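Local atomic coordinates of uncharacterized protein ygiD (Escherichia coli, PDB entry 2PW6), a protein that opens the aromatic ring of DOPA between carbons 4 and 5 in vitro as a metal-dependent extradiol dioxygenase, although its physiological substrate is unknown. Residues Pro192-Phe197 and Glu256-Gly261; Asn178-Lys183 and Ser228-Glu233; Asn204-Gly209 and Glu249-Pro254; Gly125-Met130 and Met168-Gly173. One frame throughout, in Å; residues are numbered along the deposited sequence.

Contact 1: Pro192-Phe197 and Glu256-Gly261; sequences PWATSF and EGIEMG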
# COMPACT_ATOMS: atom_id res chain seq x y z
N PRO A 192 14.59 23.32 1.68
CA PRO A 192 14.27 24.49 2.49
C PRO A 192 12.77 24.79 2.53
O PRO A 192 12.28 25.26 3.54
CB PRO A 192 15.05 25.62 1.79
CG PRO A 192 16.12 24.91 0.99
CD PRO A 192 15.40 23.69 0.51
N TRP A 193 12.06 24.53 1.44
CA TRP A 193 10.63 24.73 1.41
C TRP A 193 9.92 23.73 2.36
O TRP A 193 8.98 24.08 3.05
CB TRP A 193 10.09 24.68 -0.04
CG TRP A 193 10.33 23.36 -0.72
CD1 TRP A 193 11.37 23.04 -1.49
CD2 TRP A 193 9.48 22.20 -0.67
NE1 TRP A 193 11.27 21.73 -1.93
CE2 TRP A 193 10.10 21.20 -1.43
CE3 TRP A 193 8.26 21.91 -0.03
CZ2 TRP A 193 9.55 19.93 -1.60
CZ3 TRP A 193 7.72 20.63 -0.18
CH2 TRP A 193 8.36 19.67 -0.97
N ALA A 194 10.42 22.50 2.41
CA ALA A 194 9.94 21.51 3.38
C ALA A 194 10.07 22.00 4.82
O ALA A 194 9.09 21.91 5.59
CB ALA A 194 10.62 20.14 3.18
N THR A 195 11.25 22.51 5.19
CA THR A 195 11.51 23.04 6.55
C THR A 195 10.66 24.27 6.80
O THR A 195 10.06 24.43 7.87
CB THR A 195 13.02 23.39 6.77
OG1 THR A 195 13.79 22.19 6.80
CG2 THR A 195 13.24 24.12 8.07
N SER A 196 10.61 25.15 5.80
CA SER A 196 9.70 26.30 5.85
C SER A 196 8.24 25.89 6.25
O SER A 196 7.73 26.34 7.28
CB SER A 196 9.71 27.09 4.53
OG SER A 196 9.04 28.33 4.67
N PHE A 197 7.59 25.04 5.44
CA PHE A 197 6.18 24.68 5.73
C PHE A 197 6.04 23.98 7.07
O PHE A 197 5.15 24.29 7.85
CB PHE A 197 5.52 23.86 4.63
CG PHE A 197 4.04 23.57 4.89
CD1 PHE A 197 3.07 24.52 4.57
CD2 PHE A 197 3.64 22.35 5.46
CE1 PHE A 197 1.70 24.25 4.82
CE2 PHE A 197 2.29 22.07 5.70
CZ PHE A 197 1.31 23.03 5.39
N GLU A 256 10.25 14.19 15.72
CA GLU A 256 10.11 15.04 14.56
C GLU A 256 11.32 14.83 13.71
O GLU A 256 12.24 14.18 14.13
CB GLU A 256 9.98 16.49 14.96
CG GLU A 256 11.30 17.19 15.10
CD GLU A 256 11.17 18.59 15.60
OE1 GLU A 256 11.02 19.50 14.79
OE2 GLU A 256 11.21 18.78 16.82
N GLY A 257 11.29 15.34 12.50
CA GLY A 257 12.20 14.88 11.48
C GLY A 257 11.72 15.14 10.09
O GLY A 257 10.56 15.13 9.84
N ILE A 258 12.62 15.39 9.18
CA ILE A 258 12.27 15.41 7.80
C ILE A 258 13.19 14.50 7.11
O ILE A 258 14.37 14.74 7.06
CB ILE A 258 12.43 16.77 7.20
CG1 ILE A 258 11.61 17.78 7.96
CG2 ILE A 258 11.97 16.74 5.79
CD1 ILE A 258 11.47 19.04 7.29
N GLU A 259 12.66 13.43 6.58
CA GLU A 259 13.44 12.42 5.87
C GLU A 259 13.33 12.57 4.35
O GLU A 259 12.33 13.05 3.83
CB GLU A 259 13.00 11.01 6.27
CG GLU A 259 13.19 10.69 7.71
CD GLU A 259 14.64 10.61 8.10
OE1 GLU A 259 15.46 10.10 7.31
OE2 GLU A 259 14.97 11.06 9.21
N MSE A 260 14.36 12.11 3.66
CA MSE A 260 14.44 12.12 2.20
C MSE A 260 14.06 13.46 1.55
O MSE A 260 13.44 13.48 0.49
CB MSE A 260 13.61 10.98 1.62
CG MSE A 260 14.09 9.61 2.10
SE MSE A 260 12.91 8.15 1.56
CE MSE A 260 11.47 8.47 2.83
N GLY A 261 14.44 14.55 2.22
CA GLY A 261 14.21 15.90 1.73
C GLY A 261 12.83 16.47 1.97
O GLY A 261 12.70 17.65 2.31

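Contact 2: Asn178-Lys183 and Ser228-Glu233; sequences NLRTVK and SNPTPE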
# COMPACT_ATOMS: atom_id res chain seq x y z
N ASN A 178 5.13 15.05 -0.50
CA ASN A 178 5.15 15.18 -1.94
C ASN A 178 6.15 14.16 -2.40
O ASN A 178 7.34 14.33 -2.16
CB ASN A 178 5.55 16.61 -2.37
CG ASN A 178 5.33 16.86 -3.88
OD1 ASN A 178 5.50 15.96 -4.67
ND2 ASN A 178 4.90 18.07 -4.24
N LEU A 179 5.66 13.05 -2.97
CA LEU A 179 6.52 11.91 -3.35
C LEU A 179 7.22 12.13 -4.69
O LEU A 179 8.13 11.39 -5.06
CB LEU A 179 5.74 10.57 -3.32
CG LEU A 179 5.19 10.23 -1.90
CD1 LEU A 179 4.61 8.87 -1.85
CD2 LEU A 179 6.26 10.34 -0.85
N ARG A 180 6.79 13.16 -5.41
CA ARG A 180 7.52 13.62 -6.58
C ARG A 180 8.82 14.35 -6.24
O ARG A 180 9.64 14.55 -7.13
CB ARG A 180 6.67 14.58 -7.37
CG ARG A 180 5.40 14.02 -7.88
CD ARG A 180 4.57 15.23 -8.17
NE ARG A 180 3.24 14.88 -8.58
CZ ARG A 180 2.19 15.68 -8.44
NH1 ARG A 180 2.32 16.90 -7.89
NH2 ARG A 180 1.02 15.24 -8.87
N THR A 181 8.99 14.79 -4.99
CA THR A 181 10.23 15.46 -4.58
C THR A 181 11.07 14.61 -3.66
O THR A 181 12.11 15.05 -3.20
CB THR A 181 9.97 16.77 -3.83
OG1 THR A 181 9.34 16.48 -2.58
CG2 THR A 181 9.12 17.73 -4.66
N VAL A 182 10.60 13.39 -3.35
CA VAL A 182 11.29 12.57 -2.36
C VAL A 182 12.60 12.05 -2.94
O VAL A 182 12.63 11.58 -4.08
CB VAL A 182 10.36 11.45 -1.77
CG1 VAL A 182 11.15 10.36 -1.14
CG2 VAL A 182 9.44 12.06 -0.71
N LYS A 183 13.68 12.19 -2.18
CA LYS A 183 14.98 11.67 -2.62
C LYS A 183 15.31 10.38 -1.88
O LYS A 183 15.87 10.39 -0.79
CB LYS A 183 16.11 12.73 -2.61
CG LYS A 183 16.30 13.53 -1.35
CD LYS A 183 17.19 14.74 -1.64
CE LYS A 183 17.66 15.44 -0.36
NZ LYS A 183 18.38 16.71 -0.70
N SER A 228 3.84 21.24 -0.49
CA SER A 228 4.02 20.34 0.64
C SER A 228 2.91 19.26 0.73
O SER A 228 3.14 18.18 1.28
CB SER A 228 3.99 21.15 1.93
OG SER A 228 5.23 21.81 2.15
N ASN A 229 1.75 19.58 0.15
CA ASN A 229 0.54 18.79 0.25
C ASN A 229 -0.29 19.01 -1.01
O ASN A 229 -1.26 19.75 -0.97
CB ASN A 229 -0.29 19.20 1.50
CG ASN A 229 0.41 18.85 2.83
OD1 ASN A 229 0.63 17.69 3.15
ND2 ASN A 229 0.71 19.87 3.63
N PRO A 230 0.11 18.38 -2.14
CA PRO A 230 -0.65 18.53 -3.40
C PRO A 230 -2.07 17.95 -3.35
O PRO A 230 -2.90 18.29 -4.21
CB PRO A 230 0.19 17.74 -4.43
CG PRO A 230 1.51 17.44 -3.77
CD PRO A 230 1.30 17.52 -2.28
N THR A 231 -2.32 17.06 -2.39
CA THR A 231 -3.68 16.59 -2.05
C THR A 231 -3.73 16.64 -0.55
O THR A 231 -2.68 16.62 0.07
CB THR A 231 -3.93 15.17 -2.50
OG1 THR A 231 -2.80 14.34 -2.13
CG2 THR A 231 -4.15 15.13 -3.99
N PRO A 232 -4.93 16.80 0.03
CA PRO A 232 -4.91 17.02 1.46
C PRO A 232 -4.70 15.82 2.41
O PRO A 232 -4.44 16.07 3.56
CB PRO A 232 -6.29 17.67 1.72
CG PRO A 232 -6.90 17.91 0.39
CD PRO A 232 -6.31 16.88 -0.49
N GLU A 233 -4.76 14.57 1.95
CA GLU A 233 -5.03 13.39 2.83
C GLU A 233 -4.00 13.13 3.93
O GLU A 233 -4.35 12.79 5.04
CB GLU A 233 -5.31 12.10 2.03
CG GLU A 233 -4.05 11.40 1.46
CD GLU A 233 -3.37 12.20 0.34
OE1 GLU A 233 -4.12 12.82 -0.45
OE2 GLU A 233 -2.12 12.19 0.24

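Contact 3: Asn204-Gly209 and Glu249-Pro254; sequences NLTWQG and EPITIP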
# COMPACT_ATOMS: atom_id res chain seq x y z
N ASN A 204 2.25 26.84 15.04
CA ASN A 204 0.83 27.16 15.09
C ASN A 204 -0.04 26.09 15.70
O ASN A 204 -1.25 26.17 15.63
CB ASN A 204 0.34 27.52 13.70
CG ASN A 204 0.79 28.88 13.29
OD1 ASN A 204 0.29 29.88 13.80
ND2 ASN A 204 1.74 28.93 12.35
N LEU A 205 0.60 25.10 16.31
CA LEU A 205 -0.07 23.99 16.99
C LEU A 205 -1.01 24.50 18.07
O LEU A 205 -2.14 24.02 18.21
CB LEU A 205 0.95 23.01 17.57
CG LEU A 205 1.79 22.28 16.52
CD1 LEU A 205 2.79 21.29 17.16
CD2 LEU A 205 0.86 21.58 15.51
N THR A 206 -0.53 25.51 18.78
CA THR A 206 -1.18 26.05 19.96
C THR A 206 -2.06 27.26 19.65
O THR A 206 -2.50 27.95 20.57
CB THR A 206 -0.13 26.43 21.03
OG1 THR A 206 0.76 27.41 20.49
CG2 THR A 206 0.69 25.22 21.46
N TRP A 207 -2.32 27.52 18.38
CA TRP A 207 -3.16 28.65 17.97
C TRP A 207 -4.60 28.53 18.49
O TRP A 207 -5.21 27.45 18.42
CB TRP A 207 -3.19 28.80 16.45
CG TRP A 207 -3.84 30.08 15.98
CD1 TRP A 207 -3.21 31.27 15.76
CD2 TRP A 207 -5.24 30.30 15.65
NE1 TRP A 207 -4.12 32.21 15.31
CE2 TRP A 207 -5.37 31.65 15.24
CE3 TRP A 207 -6.39 29.49 15.68
CZ2 TRP A 207 -6.60 32.20 14.85
CZ3 TRP A 207 -7.62 30.04 15.28
CH2 TRP A 207 -7.71 31.38 14.88
N GLN A 208 -5.13 29.63 19.01
CA GLN A 208 -6.49 29.65 19.55
C GLN A 208 -7.30 30.77 18.91
O GLN A 208 -6.78 31.86 18.69
CB GLN A 208 -6.46 29.84 21.06
CG GLN A 208 -5.53 28.89 21.81
CD GLN A 208 -6.03 28.63 23.22
OE1 GLN A 208 -7.15 28.99 23.57
NE2 GLN A 208 -5.20 27.99 24.03
N GLY A 209 -8.56 30.48 18.60
CA GLY A 209 -9.45 31.47 18.00
C GLY A 209 -10.48 30.80 17.12
O GLY A 209 -10.65 29.59 17.19
N GLU A 249 -4.48 21.79 28.13
CA GLU A 249 -3.56 20.69 28.34
C GLU A 249 -2.29 20.93 27.50
O GLU A 249 -2.30 21.74 26.57
CB GLU A 249 -4.26 19.37 27.97
CG GLU A 249 -4.61 19.21 26.47
CD GLU A 249 -5.90 18.44 26.21
OE1 GLU A 249 -6.10 17.35 26.79
OE2 GLU A 249 -6.72 18.93 25.40
N PRO A 250 -1.17 20.28 27.86
CA PRO A 250 0.01 20.47 27.00
C PRO A 250 -0.14 19.88 25.60
O PRO A 250 -0.91 18.93 25.40
CB PRO A 250 1.13 19.74 27.76
CG PRO A 250 0.42 18.79 28.70
CD PRO A 250 -0.90 19.41 29.03
N ILE A 251 0.56 20.47 24.65
CA ILE A 251 0.80 19.89 23.33
C ILE A 251 2.30 19.60 23.24
O ILE A 251 3.12 20.48 23.45
CB ILE A 251 0.38 20.83 22.16
CG1 ILE A 251 -1.13 21.06 22.16
CG2 ILE A 251 0.85 20.28 20.81
CD1 ILE A 251 -1.63 21.93 21.00
N THR A 252 2.61 18.34 22.94
CA THR A 252 3.95 17.78 22.93
C THR A 252 4.32 17.40 21.49
O THR A 252 3.43 17.20 20.64
CB THR A 252 3.95 16.47 23.76
OG1 THR A 252 3.46 16.74 25.07
CG2 THR A 252 5.34 15.84 23.86
N ILE A 253 5.63 17.32 21.23
CA ILE A 253 6.18 16.77 19.99
C ILE A 253 7.12 15.63 20.35
O ILE A 253 8.31 15.85 20.51
CB ILE A 253 6.87 17.85 19.11
CG1 ILE A 253 5.84 18.84 18.55
CG2 ILE A 253 7.66 17.21 17.95
CD1 ILE A 253 6.42 20.20 18.17
N PRO A 254 6.58 14.40 20.48
CA PRO A 254 7.31 13.18 20.87
C PRO A 254 8.45 12.80 19.93
O PRO A 254 9.35 12.06 20.34
CB PRO A 254 6.23 12.10 20.82
CG PRO A 254 5.19 12.63 19.95
CD PRO A 254 5.16 14.09 20.24

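Contact 4: Gly125-Met130 and Met168-Gly173; sequences GVLIKM and MLVASG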
# COMPACT_ATOMS: atom_id res chain seq x y z
N GLY A 125 3.08 0.25 10.59
CA GLY A 125 4.40 0.48 11.13
C GLY A 125 4.33 1.18 12.46
O GLY A 125 5.08 0.84 13.40
N VAL A 126 3.43 2.16 12.58
CA VAL A 126 3.22 2.82 13.87
C VAL A 126 2.58 1.89 14.91
O VAL A 126 3.01 1.86 16.05
CB VAL A 126 2.41 4.12 13.76
CG1 VAL A 126 1.92 4.58 15.14
CG2 VAL A 126 3.25 5.22 13.09
N LEU A 127 1.56 1.14 14.50
CA LEU A 127 0.83 0.27 15.40
C LEU A 127 1.64 -0.97 15.85
O LEU A 127 1.57 -1.34 17.02
CB LEU A 127 -0.52 -0.14 14.79
CG LEU A 127 -1.56 0.97 14.62
CD1 LEU A 127 -2.69 0.47 13.81
CD2 LEU A 127 -2.08 1.54 15.95
N ILE A 128 2.39 -1.61 14.95
CA ILE A 128 3.21 -2.79 15.34
C ILE A 128 4.32 -2.44 16.34
O ILE A 128 4.68 -3.29 17.16
CB ILE A 128 3.85 -3.58 14.15
CG1 ILE A 128 4.64 -2.64 13.21
CG2 ILE A 128 2.82 -4.44 13.44
CD1 ILE A 128 5.75 -3.35 12.34
N LYS A 129 4.83 -1.22 16.27
CA LYS A 129 5.81 -0.71 17.21
C LYS A 129 5.17 -0.26 18.51
O LYS A 129 5.76 -0.45 19.59
CB LYS A 129 6.57 0.49 16.60
CG LYS A 129 7.54 0.11 15.50
CD LYS A 129 8.60 -0.87 15.99
CE LYS A 129 9.23 -1.63 14.84
NZ LYS A 129 10.61 -2.10 15.18
N MSE A 130 3.98 0.35 18.42
CA MSE A 130 3.34 1.01 19.54
C MSE A 130 2.73 -0.02 20.48
O MSE A 130 3.02 -0.02 21.68
CB MSE A 130 2.29 1.98 19.03
CG MSE A 130 2.00 3.11 19.94
SE MSE A 130 0.99 4.56 19.07
CE MSE A 130 0.45 5.42 20.70
N MSE A 168 -8.34 6.41 23.03
CA MSE A 168 -7.22 7.08 22.42
C MSE A 168 -7.43 7.29 20.92
O MSE A 168 -7.70 6.36 20.18
CB MSE A 168 -5.95 6.27 22.62
CG MSE A 168 -4.71 7.03 22.19
SE MSE A 168 -3.13 5.96 22.34
CE MSE A 168 -3.62 4.32 21.45
N LEU A 169 -7.28 8.54 20.51
CA LEU A 169 -7.24 8.89 19.11
C LEU A 169 -5.79 8.73 18.58
O LEU A 169 -4.84 9.35 19.11
CB LEU A 169 -7.80 10.31 18.94
CG LEU A 169 -9.10 10.57 19.74
CD1 LEU A 169 -9.52 12.03 19.79
CD2 LEU A 169 -10.31 9.67 19.29
N VAL A 170 -5.62 7.85 17.59
CA VAL A 170 -4.34 7.76 16.86
C VAL A 170 -4.53 8.12 15.37
O VAL A 170 -5.08 7.35 14.59
CB VAL A 170 -3.63 6.38 17.06
CG1 VAL A 170 -4.50 5.27 16.61
CG2 VAL A 170 -2.33 6.30 16.27
N ALA A 171 -4.12 9.33 15.00
CA ALA A 171 -4.13 9.78 13.58
C ALA A 171 -2.73 9.62 13.01
O ALA A 171 -1.76 9.86 13.70
CB ALA A 171 -4.57 11.18 13.50
N SER A 172 -2.62 9.12 11.79
CA SER A 172 -1.31 9.02 11.17
C SER A 172 -1.31 9.50 9.73
O SER A 172 -2.23 9.20 8.95
CB SER A 172 -0.61 7.64 11.36
OG SER A 172 -0.86 6.71 10.32
N GLY A 173 -0.27 10.28 9.41
CA GLY A 173 -0.05 10.81 8.06
C GLY A 173 1.29 11.50 8.02
O GLY A 173 2.26 10.94 8.53

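Contact 1: Pro192-Phe197 and Glu256-Gly261
A194 and T195, on the first turn of helix 192-202, rest against I258 and G261 of the short two-stranded antiparallel hairpin formed by strands 258-259 and 263-264. The close part lies round A194, whose CB bond points at the hairpin. Its methyl carbon CB sits 3.4 Å from the carbonyl oxygen O of G261, while the same CB meets the I258 methyl CD1 more loosely at 4.3 Å. G261 itself is kept in place by a backbone hydrogen bond to Y191, the residue just ahead of the helix.

Toward T195 the fit slackens and the surroundings become more open, both T195 and I258 being partly exposed. The side chain of I258 is extended, with CG1 anti to the carbonyl carbon (chi1 -57°) and CD1 carrying the chain onward, so that this one methyl does the reaching. CD1 lies 3.9 Å from OG1 of T195 and 4.1 Å from the backbone O of A194, the T195 and I258 side chains crossing at about a right angle. Beyond this edge, E256 forms a salt bridge with K202 farther along the same helix, and E259 bonds to Y34.

No hydrogen bond or salt bridge links the two segments directly. The contact is made by methyl groups set against backbone and hydroxyl oxygens, so it has shape but little directionality, and the polar fastening between helix and hairpin is left to flanking pairs such as E256 with K202 and G261 with Y191.

Contact 2: Asn178-Lys183 and Ser228-Glu233
Van der Waals contact carries this junction, with the ring of P230 set against the side chains of N178 and R180. The N178 amide nitrogen ND2 lies 3.5 Å from CG of P230, and its CG is 3.9 Å from the same ring carbon. N178 gets there because its CG is anti to the backbone N (chi1 -169°). R180 runs extended from CG to NE past the ring in the opposite direction, bringing NH1 to 4.1 Å from CB of P230; the guanidinium meets that carbon obliquely.

Hydrogen bonds position N178 without crossing between the segments. Its ND2 donates to the L227 carbonyl, and OD1 of N178 takes a weak, bent bond from N of R180 (3.2 Å, 131°), which holds the amide weakly over the start of the type I turn N178-T181.

A bound zinc ion lies about 4 Å from the P230 side chain. H177, a zinc-binding residue, and H234, one of the zinc ligands, immediately adjoin the two segments. The contact thus joins the loop after strand 167-173 to the link between helices 225-228 and 236-243, with helix 192-202 packing on both through W193.

Contact 3: Asn204-Gly209 and Glu249-Pro254
L205 and T206 meet I251 and I253 in an apolar patch whose shortest approach is made to a carbonyl. The I251 methyl CD1 lies 3.5 Å from the backbone O of L205, and the same methyl is 4.1 Å from CG2 of T206, the two side chains crossing at a slant. A second line of contact runs along L205: its CB faces CG2 of I251 at 4.2 Å, and its branch CD1 touches CD1 of I253 at 3.9 Å, here with the side chains at about a right angle. With CG1 anti to the carbonyl carbon (chi1 -66°) and CG2 anti to the backbone N, I251 splits its two branches, CD1 going to the L205 carbonyl and CG2 to the L205 CB.

Behind this first shell, a type I turn from N204 to W207 presents L205 and T206 at its two central positions; it is closed by a 3.2 Å hydrogen bond from N of W207 to O of N204. Q208 fastens the chain beyond the turn by donating from NE2 to the G247 carbonyl, while I251 is backed by W245, V268 and I270.

Well away from the metal site, the contact lays the turn that follows helix 192-202 against strand 251-252, the outermost strand at one end of the mixed sheet. That strand pairs antiparallel with 268-270, with backbone hydrogen bonds between P250 and G271 and between T252 and Q269.

Contact 4: Gly125-Met130 and Met168-Gly173
L127 and V170 mark the closest backbone approach of helix 121-130 to strand 167-173, their CA atoms 9.2 Å apart, a spacing bridged entirely by side chains. This is helix-on-sheet packing in an alpha/beta fold: the strand lies inside the mixed sheet of the LigB-type catalytic domain, parallel to its neighbours 17-21 and 50-60, and the helix covers one face.

Alternate residues of the strand, M168, V170 and S172, turn their CB bonds toward the helix. Opposite V170, the L127 methyl CD2 comes to 4.5 Å from CG1, a loose apolar touch. V126 lends bulk beside it while also packing on L20 and on W38 of helix 33-44. All the residues that touch are buried, and no hydrogen bond spans the pair of segments.

At the sheet's catalytic end, S172 lies in the second shell. Its OG is hydrogen-bonded both to OG of S123, earlier in the same helix, and to ND1 of H22, a zinc ligand, so the serine probably helps to orient that imidazole and links it to the helix.

At the other end two selenomethionines, M130 and M168, reach for each other tip to tip. M130 is stretched out with CG anti to the backbone N (chi1 -154°), whereas M168 bends at its last torsion (chi3 50°), and the methyl CE of M130 stops 4.0 Å from the selenium SE of M168.

In the fold
Contact 4 closes first along the chain and lies nearest the middle of the molecule, its centre about 8 Å from that of the chain; the other three lie about 15 to 18 Å out. Contacts 1 and 2 alternate in sequence and touch, their centres about 11 Å apart, through a probable hydrogen bond between M260 O and K183 N and through F197 against S228 and N229. Contact 3 falls between the segments of contact 1 but sits about 20 Å away, centre to centre, at the edge of the mixed sheet that also carries contact 4. Contacts 2 and 4 lie near zinc-binding histidines, contact 3 away from them; contacts 1 to 3 join the chain after strand 167-173 to itself, and contact 4 sets helix 121-130 on the sheet.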